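Local coordinates for peptide ABC transporter, peptide-binding protein (Thermus thermophilus, PDB 2D5W), which binds oligopeptides, a pentapeptide in this crystal, and probably serves as the solute-binding component of an ABC-type peptide importer, at residues Q315-G321 and R396-R401. Sequence-based numbering, arbitrary orientation.
Sequences QVVKDLG and RTVNGR
Asp319, near the end of helix 315-320, is held by two arginines of the beta hairpin whose type I' turn runs from Val398 to Arg401. Arg401 meets its carboxylate end-on, the two planes only 21° apart: NH2 donates to OD1 of Asp319 at 2.7 Å in a salt bridge, while NH1 bonds OD2, both oxygens being approached on their syn sides, though somewhat out of the carboxylate plane. A bend at chi3 (47°) turns the Arg401 guanidinium back toward the helix. From the opposite face of the carboxylate, Gln315 NE2 reaches Asp319 OD2 at 2.8 Å in a nearly straight bond (178°). Val398 fills in beside this group, its CG1 lying 3.5 Å from Asp319 OD2. Arg396 approaches side-on, extended from CG to NE, and grips the backbone O of Asp319 with NE (3.1 Å), nearly in line with the C=O, and NH1 (2.9 Å), from above the carbonyl plane. With an alanine here instead of Asp319, the Arg401 guanidinium would probably lose its countercharge and turn more freely, keeping a weak NH1 bond to Val398 O. A salt bridge thus holds the carboxylate of one buried residue, and hydrogen bonds from Arg396 its carbonyl, joining hairpin to helix.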
loop_
_atom_site.group_PDB
_atom_site.type_symbol
_atom_site.label_atom_id
_atom_site.label_comp_id
_atom_site.label_asym_id
_atom_site.label_seq_id
_atom_site.Cartn_x
_atom_site.Cartn_y
_atom_site.Cartn_z
ATOM N N GLN A 315 15.000 14.961 19.216
ATOM C CA GLN A 315 14.687 16.097 20.069
ATOM C C GLN A 315 13.622 17.032 19.502
ATOM O O GLN A 315 12.871 17.638 20.262
ATOM C CB GLN A 315 15.959 16.877 20.408
ATOM C CG GLN A 315 15.788 17.863 21.564
ATOM C CD GLN A 315 15.163 17.229 22.802
ATOM O OE1 GLN A 315 15.600 16.173 23.267
ATOM N NE2 GLN A 315 14.138 17.876 23.344
ATOM N N VAL A 316 13.550 17.148 18.179
ATOM C CA VAL A 316 12.546 18.007 17.551
ATOM C C VAL A 316 11.145 17.535 17.945
ATOM O O VAL A 316 10.244 18.341 18.180
ATOM C CB VAL A 316 12.673 17.979 16.012
ATOM C CG1 VAL A 316 11.571 18.816 15.381
ATOM C CG2 VAL A 316 14.040 18.501 15.597
ATOM N N VAL A 317 10.976 16.219 18.018
ATOM C CA VAL A 317 9.703 15.624 18.399
ATOM C C VAL A 317 9.345 16.031 19.827
ATOM O O VAL A 317 8.212 16.425 20.106
ATOM C CB VAL A 317 9.769 14.084 18.293
ATOM C CG1 VAL A 317 8.549 13.449 18.939
ATOM C CG2 VAL A 317 9.861 13.681 16.829
ATOM N N LYS A 318 10.313 15.936 20.733
ATOM C CA LYS A 318 10.079 16.311 22.125
ATOM C C LYS A 318 9.873 17.817 22.259
ATOM O O LYS A 318 9.040 18.264 23.041
ATOM C CB LYS A 318 11.247 15.859 23.005
ATOM C CG LYS A 318 11.389 14.344 23.098
ATOM C CD LYS A 318 12.398 13.929 24.164
ATOM C CE LYS A 318 11.910 14.270 25.567
ATOM N NZ LYS A 318 12.876 13.832 26.618
ATOM N N ASP A 319 10.631 18.592 21.489
ATOM C CA ASP A 319 10.511 20.047 21.515
ATOM C C ASP A 319 9.086 20.470 21.164
ATOM O O ASP A 319 8.481 21.299 21.847
ATOM C CB ASP A 319 11.488 20.679 20.518
ATOM C CG ASP A 319 12.931 20.622 20.988
ATOM O OD1 ASP A 319 13.826 20.953 20.184
ATOM O OD2 ASP A 319 13.171 20.255 22.158
ATOM N N LEU A 320 8.556 19.887 20.094
ATOM C CA LEU A 320 7.205 20.197 19.639
ATOM C C LEU A 320 6.133 19.482 20.456
ATOM O O LEU A 320 4.951 19.811 20.361
ATOM C CB LEU A 320 7.049 19.816 18.167
ATOM C CG LEU A 320 7.908 20.587 17.166
ATOM C CD1 LEU A 320 7.712 20.007 15.770
ATOM C CD2 LEU A 320 7.523 22.056 17.197
ATOM N N GLY A 321 6.553 18.500 21.248
ATOM C CA GLY A 321 5.615 17.748 22.065
ATOM C C GLY A 321 4.712 16.826 21.261
ATOM O O GLY A 321 3.593 16.522 21.675
ATOM N N ARG A 396 8.203 28.076 23.427
ATOM C CA ARG A 396 8.268 27.543 24.782
ATOM C C ARG A 396 9.695 27.070 25.024
ATOM O O ARG A 396 10.493 26.980 24.091
ATOM C CB ARG A 396 7.274 26.393 24.991
ATOM C CG ARG A 396 7.647 25.065 24.360
ATOM C CD ARG A 396 6.669 23.987 24.800
ATOM N NE ARG A 396 7.007 22.677 24.252
ATOM C CZ ARG A 396 6.442 21.536 24.632
ATOM N NH1 ARG A 396 6.816 20.392 24.074
ATOM N NH2 ARG A 396 5.505 21.532 25.572
ATOM N N THR A 397 10.029 26.797 26.279
ATOM C CA THR A 397 11.370 26.342 26.610
ATOM C C THR A 397 11.367 24.848 26.911
ATOM O O THR A 397 10.515 24.360 27.647
ATOM C CB THR A 397 11.926 27.105 27.829
ATOM O OG1 THR A 397 11.900 28.513 27.561
ATOM C CG2 THR A 397 13.359 26.682 28.118
ATOM N N VAL A 398 12.315 24.131 26.317
ATOM C CA VAL A 398 12.451 22.691 26.520
ATOM C C VAL A 398 13.933 22.396 26.711
ATOM O O VAL A 398 14.753 22.724 25.855
ATOM C CB VAL A 398 11.925 21.892 25.302
ATOM C CG1 VAL A 398 12.132 20.399 25.525
ATOM C CG2 VAL A 398 10.450 22.188 25.083
ATOM N N ASN A 399 14.273 21.784 27.841
ATOM C CA ASN A 399 15.661 21.465 28.150
ATOM C C ASN A 399 16.523 22.728 28.106
ATOM O O ASN A 399 17.674 22.691 27.670
ATOM C CB ASN A 399 16.207 20.423 27.165
ATOM C CG ASN A 399 15.566 19.054 27.337
ATOM O OD1 ASN A 399 15.865 18.121 26.591
ATOM N ND2 ASN A 399 14.690 18.927 28.327
ATOM N N GLY A 400 15.949 23.847 28.545
ATOM C CA GLY A 400 16.674 25.108 28.568
ATOM C C GLY A 400 16.828 25.798 27.224
ATOM O O GLY A 400 17.451 26.856 27.133
ATOM N N ARG A 401 16.252 25.208 26.182
ATOM C CA ARG A 401 16.338 25.762 24.836
ATOM C C ARG A 401 15.011 26.356 24.386
ATOM O O ARG A 401 13.948 25.804 24.663
ATOM C CB ARG A 401 16.762 24.662 23.862
ATOM C CG ARG A 401 18.141 24.089 24.144
ATOM C CD ARG A 401 18.304 22.673 23.599
ATOM N NE ARG A 401 17.824 22.531 22.226
ATOM C CZ ARG A 401 16.571 22.225 21.898
ATOM N NH1 ARG A 401 15.663 22.024 22.844
ATOM N NH2 ARG A 401 16.226 22.124 20.622
HETATM O O HOH W 1 15.313 14.915 25.954
HETATM O O HOH W 2 12.739 17.138 26.177
#